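Local structure of serine protease (Arthrobacter nicotinovorans, 3WY8) at residues Y23-N28 and G42-E47; T81-A84 and N88-Y91; Q3-V8 and S124-G129. The protein is a trypsin-like serine protease that probably cleaves peptide bonds, with activity toward keratin, this chain being the protease domain of a longer precursor. All blocks are in the same frame, centred on the assembly; numbering follows the deposited sequence.

Contact 1: Y23-N28 and G42-E47; sequences YVCSGN and GHCLNE
Gly-42 O closes the turn that brings Cys-44 to Cys-25: it accepts a hydrogen bond from Leu-45 N at 3.1 Å and a weak one from Asn-46 N at 2.9 Å. The Leu-45 bond spans three residues, as expected of the 3-10 segment 42-44, and the Asn-46 amide is a weak second donor to the same oxygen; Cys-44, at the end of this turn, faces strand 21-29. The junction itself is covalent. Cys-25 SG and Cys-44 SG form a disulfide of 2.0 Å, and its CB-SG-SG-CB torsion of -80° gives it a left-handed twist close to the relaxed value. On both cysteines the sulfur lies beside the backbone N and anti to the carbonyl carbon, although Cys-25 (chi1 -89°) is turned well past the staggered position and Cys-44 is not. The bridge brings Cys-25 CB and Cys-44 CB to 3.6 Å of each other, while the two CA atoms stay 6.1 Å apart. Such a link between a strand of the first barrel and the turn that carries a histidine is a familiar element of the chymotrypsin fold, and here the residues between the two cysteines include strand 37-40 of that barrel. His-43, just before the bridged cysteine, bonds Asp-92 OD2 through ND1 and Ser-171 OG through NE2, consistent with a Ser-His-Asp catalytic triad. Cys-25 SG stands 5.4 Å from the centroid of the His-43 ring, in an oblique sulfur-aromatic approach, and both half-cystines also touch Ser-171. The next residue along the strand, Ser-26, points its side chain to the other side, where OG is hydrogen-bonded to Gly-169 O and Tyr-130 N.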
loop_
_atom_site.group_PDB
_atom_site.type_symbol
_atom_site.label_atom_id
_atom_site.label_comp_id
_atom_site.label_asym_id
_atom_site.label_seq_id
_atom_site.Cartn_x
_atom_site.Cartn_y
_atom_site.Cartn_z
ATOM N N TYR A 23 7.296 10.664 7.525
ATOM C CA TYR A 23 6.373 9.578 7.839
ATOM C C TYR A 23 6.851 8.243 7.274
ATOM O O TYR A 23 7.758 8.197 6.439
ATOM C CB TYR A 23 4.991 9.878 7.245
ATOM C CG TYR A 23 4.347 11.172 7.683
ATOM C CD1 TYR A 23 3.803 11.304 8.962
ATOM C CD2 TYR A 23 4.256 12.255 6.811
ATOM C CE1 TYR A 23 3.194 12.492 9.369
ATOM C CE2 TYR A 23 3.649 13.452 7.206
ATOM C CZ TYR A 23 3.123 13.560 8.486
ATOM O OH TYR A 23 2.523 14.730 8.892
ATOM N N VAL A 24 6.224 7.160 7.728
ATOM C CA VAL A 24 6.419 5.839 7.127
ATOM C C VAL A 24 5.115 5.231 6.640
ATOM O O VAL A 24 4.034 5.543 7.151
ATOM C CB VAL A 24 7.094 4.815 8.079
ATOM C CG1 VAL A 24 8.567 5.095 8.212
ATOM C CG2 VAL A 24 6.384 4.757 9.433
ATOM N N CYS A 25 5.241 4.355 5.650
ATOM C CA CYS A 25 4.131 3.579 5.127
ATOM C C CYS A 25 4.658 2.238 4.626
ATOM O O CYS A 25 5.818 1.887 4.862
ATOM C CB CYS A 25 3.433 4.338 3.996
ATOM S SG CYS A 25 2.086 5.446 4.522
ATOM N N SER A 26 3.798 1.494 3.941
ATOM C CA SER A 26 4.168 0.235 3.317
ATOM C C SER A 26 3.655 0.250 1.881
ATOM O O SER A 26 2.758 1.031 1.545
ATOM C CB SER A 26 3.561 -0.935 4.095
ATOM O OG SER A 26 3.931 -0.858 5.459
ATOM N N GLY A 27 4.227 -0.595 1.034
ATOM C CA GLY A 27 3.851 -0.624 -0.370
ATOM C C GLY A 27 4.221 -1.926 -1.045
ATOM O O GLY A 27 4.772 -2.836 -0.416
ATOM N N ASN A 28 3.920 -2.007 -2.338
ATOM C CA ASN A 28 4.108 -3.246 -3.078
ATOM C C ASN A 28 4.441 -2.985 -4.535
ATOM O O ASN A 28 3.805 -2.145 -5.179
ATOM C CB ASN A 28 2.832 -4.089 -2.982
ATOM C CG ASN A 28 3.024 -5.500 -3.482
ATOM O OD1 ASN A 28 3.989 -6.177 -3.123
ATOM N ND2 ASN A 28 2.088 -5.963 -4.297
ATOM N N GLY A 42 -3.336 6.438 -0.846
ATOM C CA GLY A 42 -3.280 7.834 -1.283
ATOM C C GLY A 42 -2.642 8.691 -0.205
ATOM O O GLY A 42 -1.823 9.566 -0.499
ATOM N N HIS A 43 -2.994 8.417 1.052
ATOM C CA HIS A 43 -2.468 9.201 2.180
ATOM C C HIS A 43 -0.984 8.966 2.477
ATOM O O HIS A 43 -0.393 9.662 3.308
ATOM C CB HIS A 43 -3.367 9.074 3.431
ATOM C CG HIS A 43 -3.175 7.815 4.220
ATOM N ND1 HIS A 43 -4.039 6.742 4.137
ATOM C CD2 HIS A 43 -2.259 7.487 5.161
ATOM C CE1 HIS A 43 -3.639 5.794 4.968
ATOM N NE2 HIS A 43 -2.564 6.223 5.604
ATOM N N CYS A 44 -0.381 8.014 1.768
ATOM C CA CYS A 44 1.052 7.758 1.877
ATOM C C CYS A 44 1.864 8.562 0.862
ATOM O O CYS A 44 3.089 8.471 0.838
ATOM C CB CYS A 44 1.358 6.267 1.706
ATOM S SG CYS A 44 0.726 5.200 3.034
ATOM N N LEU A 45 1.193 9.339 0.017
ATOM C CA LEU A 45 1.921 10.146 -0.967
ATOM C C LEU A 45 1.265 11.478 -1.340
ATOM O O LEU A 45 1.804 12.225 -2.157
ATOM C CB LEU A 45 2.262 9.315 -2.222
ATOM C CG LEU A 45 1.164 8.588 -3.004
ATOM C CD1 LEU A 45 0.198 9.574 -3.673
ATOM C CD2 LEU A 45 1.808 7.688 -4.053
ATOM N N ASN A 46 0.107 11.767 -0.753
ATOM C CA ASN A 46 -0.595 13.022 -1.023
ATOM C C ASN A 46 -1.391 13.453 0.202
ATOM O O ASN A 46 -2.026 12.623 0.852
ATOM C CB ASN A 46 -1.504 12.883 -2.253
ATOM C CG ASN A 46 -2.255 14.169 -2.574
ATOM O OD1 ASN A 46 -3.253 14.484 -1.936
ATOM N ND2 ASN A 46 -1.770 14.914 -3.566
ATOM N N GLU A 47 -1.360 14.751 0.502
ATOM C CA GLU A 47 -2.002 15.298 1.707
ATOM C C GLU A 47 -3.483 14.934 1.876
ATOM O O GLU A 47 -3.968 14.814 3.004
ATOM C CB GLU A 47 -1.819 16.819 1.777
ATOM C CG GLU A 47 -0.376 17.262 1.972
ATOM C CD GLU A 47 -0.240 18.764 2.126
ATOM O OE1 GLU A 47 0.315 19.200 3.156
ATOM O OE2 GLU A 47 -0.699 19.508 1.233
#

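Contact 2: T81-A84 and N88-Y91; sequences TQWA and NMQY
Asn-88 N donates to Gln-82 O at 3.0 Å, in a nearly straight bond (167° at the hydrogen) that returns the loop to the short helix 81-84. An Asx turn shapes what follows: Asn-88 OD1 accepts from Gln-90 N at 3.0 Å, from a donor standing above the side-chain carbonyl plane. Tyr-91 N in turn bonds Asn-88 O, so the loop is wound up just before Asp-92, the probable triad acid.

Contacts with the two rings differ. At the Trp-83 ring, Met-89 and Asn-88 come to the edge, near its plane. The sulfur makes a Met-aromatic contact, Met-89 SD lying 3.6 Å from Trp-83 CZ3, with the two side chains side by side and pointing the same way. The other edge contact is polar, Asn-88 O being 3.3 Å from Trp-83 CE3 in the indole plane. The indole also touches His-43 and bonds Asn-46 O through NE1, which places this helix against the histidine-bearing turn.

The Tyr-91 ring has neighbours over both faces. Gln-82 CB touches Tyr-91 CD2 at 3.3 Å from beside the ring, and a bend at chi2 (89°) brings the Gln-82 amide carbon over one face, offset toward the rim, with amide and ring planes 35° apart. The opposite face has Gln-90 CG over its centre. Val-208 of the C-terminal helix touches both Gln-82 and Tyr-91.

Water links the two polar ends: one molecule accepts from Gln-82 NE2 at 3.2 Å and lies 2.8 Å from Tyr-91 OH.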
loop_
_atom_site.group_PDB
_atom_site.type_symbol
_atom_site.label_atom_id
_atom_site.label_comp_id
_atom_site.label_asym_id
_atom_site.label_seq_id
_atom_site.Cartn_x
_atom_site.Cartn_y
_atom_site.Cartn_z
ATOM N N THR A 81 -8.225 11.954 -8.499
ATOM C CA THR A 81 -8.699 13.312 -8.222
ATOM C C THR A 81 -9.439 13.367 -6.892
ATOM O O THR A 81 -9.251 14.296 -6.097
ATOM C CB THR A 81 -9.655 13.807 -9.340
ATOM O OG1 THR A 81 -9.036 13.612 -10.615
ATOM C CG2 THR A 81 -9.986 15.285 -9.158
ATOM N N GLN A 82 -10.275 12.357 -6.661
ATOM C CA GLN A 82 -11.076 12.262 -5.450
ATOM C C GLN A 82 -10.216 12.246 -4.195
ATOM O O GLN A 82 -10.634 12.762 -3.156
ATOM C CB GLN A 82 -11.989 11.037 -5.497
ATOM C CG GLN A 82 -13.077 11.095 -6.577
ATOM C CD GLN A 82 -12.630 10.533 -7.920
ATOM O OE1 GLN A 82 -11.443 10.546 -8.258
ATOM N NE2 GLN A 82 -13.588 10.032 -8.697
ATOM N N TRP A 83 -9.017 11.670 -4.289
ATOM C CA TRP A 83 -8.068 11.756 -3.181
ATOM C C TRP A 83 -7.329 13.099 -3.117
ATOM O O TRP A 83 -7.368 13.794 -2.096
ATOM C CB TRP A 83 -7.053 10.594 -3.156
ATOM C CG TRP A 83 -6.213 10.739 -1.930
ATOM C CD1 TRP A 83 -4.939 11.227 -1.852
ATOM C CD2 TRP A 83 -6.637 10.504 -0.586
ATOM N NE1 TRP A 83 -4.531 11.278 -0.541
ATOM C CE2 TRP A 83 -5.557 10.837 0.258
ATOM C CE3 TRP A 83 -7.826 10.028 -0.012
ATOM C CZ2 TRP A 83 -5.626 10.712 1.644
ATOM C CZ3 TRP A 83 -7.895 9.899 1.368
ATOM C CH2 TRP A 83 -6.796 10.240 2.182
ATOM N N ALA A 84 -6.636 13.437 -4.200
ATOM C CA ALA A 84 -5.748 14.597 -4.242
ATOM C C ALA A 84 -6.483 15.924 -4.055
ATOM O O ALA A 84 -5.925 16.873 -3.493
ATOM C CB ALA A 84 -4.960 14.601 -5.549
ATOM N N ASN A 88 -11.036 12.043 -0.236
ATOM C CA ASN A 88 -12.126 11.081 -0.090
ATOM C C ASN A 88 -11.589 9.685 0.227
ATOM O O ASN A 88 -10.931 9.067 -0.616
ATOM C CB ASN A 88 -12.981 11.056 -1.364
ATOM C CG ASN A 88 -14.257 10.251 -1.204
ATOM O OD1 ASN A 88 -14.367 9.392 -0.328
ATOM N ND2 ASN A 88 -15.232 10.520 -2.070
ATOM N N MET A 89 -11.881 9.194 1.436
ATOM C CA MET A 89 -11.380 7.888 1.898
ATOM C C MET A 89 -11.819 6.708 1.030
ATOM O O MET A 89 -11.171 5.660 1.040
ATOM C CB MET A 89 -11.750 7.627 3.370
ATOM C CG MET A 89 -11.039 8.529 4.380
ATOM S SD MET A 89 -9.237 8.415 4.362
ATOM C CE MET A 89 -8.980 6.774 5.034
ATOM N N GLN A 90 -12.907 6.873 0.273
ATOM C CA GLN A 90 -13.353 5.821 -0.643
ATOM C C GLN A 90 -12.274 5.472 -1.663
ATOM O O GLN A 90 -12.195 4.332 -2.135
ATOM C CB GLN A 90 -14.637 6.225 -1.378
ATOM C CG GLN A 90 -15.022 5.245 -2.483
ATOM C CD GLN A 90 -16.470 5.337 -2.912
ATOM O OE1 GLN A 90 -17.241 6.150 -2.398
ATOM N NE2 GLN A 90 -16.849 4.491 -3.866
ATOM N N TYR A 91 -11.449 6.463 -1.992
ATOM C CA TYR A 91 -10.459 6.323 -3.048
ATOM C C TYR A 91 -9.028 6.471 -2.521
ATOM O O TYR A 91 -8.161 7.022 -3.201
ATOM C CB TYR A 91 -10.752 7.332 -4.170
ATOM C CG TYR A 91 -12.175 7.267 -4.693
ATOM C CD1 TYR A 91 -12.565 6.271 -5.584
ATOM C CD2 TYR A 91 -13.131 8.201 -4.287
ATOM C CE1 TYR A 91 -13.875 6.205 -6.067
ATOM C CE2 TYR A 91 -14.441 8.149 -4.772
ATOM C CZ TYR A 91 -14.803 7.150 -5.658
ATOM O OH TYR A 91 -16.094 7.092 -6.140
HETATM O O HOH W 1 -16.408 9.596 -7.261
#

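Contact 3: Q3-V8 and S124-G129; sequences QSETPV and SYKSFG
The ring of Phe-128 and the carboxylate of Glu-5 meet obliquely, their planes 58° apart, as the two side chains cross at about a right angle. Phe-128 CE1 does the touching, 3.7 Å from Glu-5 CG and equally near Glu-5 CD. With its chain turned at chi2 (-74°), Glu-5 keeps CG against CE1 of the ring while the carboxylate reaches on to Lys-126.

Lys-126 comes from the opposite direction with its chain fully extended, and its NZ forms a salt bridge with Glu-5 OE2 at 2.9 Å. The ammonium meets the oxygen on the syn side, 32° out of the carboxylate plane. Ser-143 OG is hydrogen-bonded to the same OE2, giving that oxygen two polar partners. Ser-143 belongs to strand 142-150, which pairs with both strand 3-4 and strand 124-129 in the second beta-sheet domain of the chymotrypsin-like fold; the contact thus links two neighbours of strand 142-150 through their side chains.

Gln-3 crosses Lys-126 at about a right angle. Its NE2 lies 3.5 Å from Lys-126 NZ, but both are donors and do not bond each other. Water mediates instead, accepting from Lys-126 NZ at 2.8 Å and, weakly, from Gln-3 NE2 at 3.4 Å.

The carboxylate beside Lys-126 would favour the charged ammonium, and Ser-143 and Lys-126 together would favour an ionised Glu-5; the ion pair probably adds an electrostatic link between the N-terminal segment and strand 124-129.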
loop_
_atom_site.group_PDB
_atom_site.type_symbol
_atom_site.label_atom_id
_atom_site.label_comp_id
_atom_site.label_asym_id
_atom_site.label_seq_id
_atom_site.Cartn_x
_atom_site.Cartn_y
_atom_site.Cartn_z
ATOM N N GLN A 3 0.449 -12.564 12.068
ATOM C CA GLN A 3 1.746 -13.239 12.138
ATOM C C GLN A 3 2.925 -12.391 11.687
ATOM O O GLN A 3 2.761 -11.391 10.978
ATOM C CB GLN A 3 1.719 -14.591 11.405
ATOM C CG GLN A 3 1.247 -14.554 9.970
ATOM C CD GLN A 3 0.829 -15.927 9.435
ATOM O OE1 GLN A 3 1.442 -16.945 9.744
ATOM N NE2 GLN A 3 -0.212 -15.945 8.615
ATOM N N SER A 4 4.112 -12.795 12.131
ATOM C CA SER A 4 5.359 -12.246 11.632
ATOM C C SER A 4 5.717 -12.954 10.332
ATOM O O SER A 4 5.442 -14.147 10.171
ATOM C CB SER A 4 6.472 -12.428 12.665
ATOM O OG SER A 4 6.178 -11.718 13.858
ATOM N N GLU A 5 6.325 -12.211 9.414
ATOM C CA GLU A 5 6.623 -12.697 8.070
ATOM C C GLU A 5 8.083 -12.461 7.707
ATOM O O GLU A 5 8.638 -11.402 8.011
ATOM C CB GLU A 5 5.744 -11.964 7.047
ATOM C CG GLU A 5 4.244 -12.193 7.205
ATOM C CD GLU A 5 3.798 -13.574 6.746
ATOM O OE1 GLU A 5 4.581 -14.279 6.069
ATOM O OE2 GLU A 5 2.656 -13.955 7.064
ATOM N N THR A 6 8.713 -13.437 7.052
ATOM C CA THR A 6 10.031 -13.182 6.470
ATOM C C THR A 6 9.844 -12.191 5.330
ATOM O O THR A 6 8.762 -12.147 4.729
ATOM C CB THR A 6 10.732 -14.450 5.932
ATOM O OG1 THR A 6 9.868 -15.128 5.014
ATOM C CG2 THR A 6 11.107 -15.366 7.065
ATOM N N PRO A 7 10.885 -11.387 5.036
ATOM C CA PRO A 7 10.765 -10.378 3.988
ATOM C C PRO A 7 10.296 -10.976 2.665
ATOM O O PRO A 7 10.684 -12.092 2.302
ATOM C CB PRO A 7 12.192 -9.845 3.855
ATOM C CG PRO A 7 12.791 -10.064 5.203
ATOM C CD PRO A 7 12.221 -11.364 5.661
ATOM N N VAL A 8 9.445 -10.232 1.971
ATOM C CA VAL A 8 8.936 -10.638 0.671
ATOM C C VAL A 8 9.512 -9.650 -0.329
ATOM O O VAL A 8 9.408 -8.434 -0.143
ATOM C CB VAL A 8 7.387 -10.634 0.648
ATOM C CG1 VAL A 8 6.843 -10.856 -0.771
ATOM C CG2 VAL A 8 6.833 -11.691 1.611
ATOM N N SER A 124 -11.745 -13.258 0.650
ATOM C CA SER A 124 -10.783 -13.476 1.730
ATOM C C SER A 124 -9.421 -12.934 1.318
ATOM O O SER A 124 -9.045 -13.015 0.147
ATOM C CB SER A 124 -10.700 -14.958 2.084
ATOM O OG SER A 124 -11.923 -15.381 2.659
ATOM N N TYR A 125 -8.688 -12.389 2.288
ATOM C CA TYR A 125 -7.444 -11.680 2.013
ATOM C C TYR A 125 -6.341 -12.013 3.001
ATOM O O TYR A 125 -6.604 -12.429 4.128
ATOM C CB TYR A 125 -7.668 -10.168 2.095
ATOM C CG TYR A 125 -8.531 -9.597 1.002
ATOM C CD1 TYR A 125 -7.973 -9.222 -0.215
ATOM C CD2 TYR A 125 -9.900 -9.413 1.195
ATOM C CE1 TYR A 125 -8.763 -8.685 -1.227
ATOM C CE2 TYR A 125 -10.700 -8.881 0.191
ATOM C CZ TYR A 125 -10.118 -8.518 -1.014
ATOM O OH TYR A 125 -10.902 -7.991 -2.006
ATOM N N LYS A 126 -5.105 -11.814 2.559
ATOM C CA LYS A 126 -3.970 -11.710 3.464
ATOM C C LYS A 126 -3.303 -10.362 3.197
ATOM O O LYS A 126 -2.914 -10.073 2.066
ATOM C CB LYS A 126 -2.990 -12.870 3.271
ATOM C CG LYS A 126 -1.875 -12.904 4.328
ATOM C CD LYS A 126 -1.013 -14.154 4.212
ATOM C CE LYS A 126 0.061 -14.169 5.290
ATOM N NZ LYS A 126 0.851 -15.437 5.329
ATOM N N SER A 127 -3.218 -9.538 4.237
ATOM C CA SER A 127 -2.655 -8.193 4.141
ATOM C C SER A 127 -1.292 -8.132 4.809
ATOM O O SER A 127 -1.076 -8.751 5.846
ATOM C CB SER A 127 -3.592 -7.176 4.792
ATOM O OG SER A 127 -2.918 -5.951 5.065
ATOM N N PHE A 128 -0.385 -7.372 4.208
ATOM C CA PHE A 128 0.977 -7.234 4.708
ATOM C C PHE A 128 1.314 -5.785 5.006
ATOM O O PHE A 128 0.737 -4.881 4.418
ATOM C CB PHE A 128 1.960 -7.761 3.669
ATOM C CG PHE A 128 1.906 -9.248 3.480
ATOM C CD1 PHE A 128 2.884 -10.065 4.047
ATOM C CD2 PHE A 128 0.893 -9.834 2.723
ATOM C CE1 PHE A 128 2.851 -11.450 3.866
ATOM C CE2 PHE A 128 0.845 -11.219 2.541
ATOM C CZ PHE A 128 1.826 -12.026 3.117
ATOM N N GLY A 129 2.257 -5.565 5.914
ATOM C CA GLY A 129 2.739 -4.214 6.169
ATOM C C GLY A 129 3.893 -4.151 7.144
ATOM O O GLY A 129 4.306 -5.172 7.702
HETATM O O HOH W 2 -0.888 -17.571 5.665
#

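Contact 1 lies in the core, contact 3 is partly buried and contact 2 is at the surface, their chemistry being respectively covalent, charged with one aromatic contact, and a mixture of backbone bonding with aromatic packing. Contact 1 belongs to the first barrel and contact 3 to the second sheet, about 18 Å away between centres, yet Ser-26 OG packs on Gly-129 CA at 3.6 Å. Contact 2 follows contact 1 along the chain and meets it through the indole, where Trp-83 CZ2 packs on His-43 CB at 3.3 Å. Contacts 2 and 3 do not touch and lie on opposite sides of the chain's centre; the loop closed by contact 3 encloses the other two.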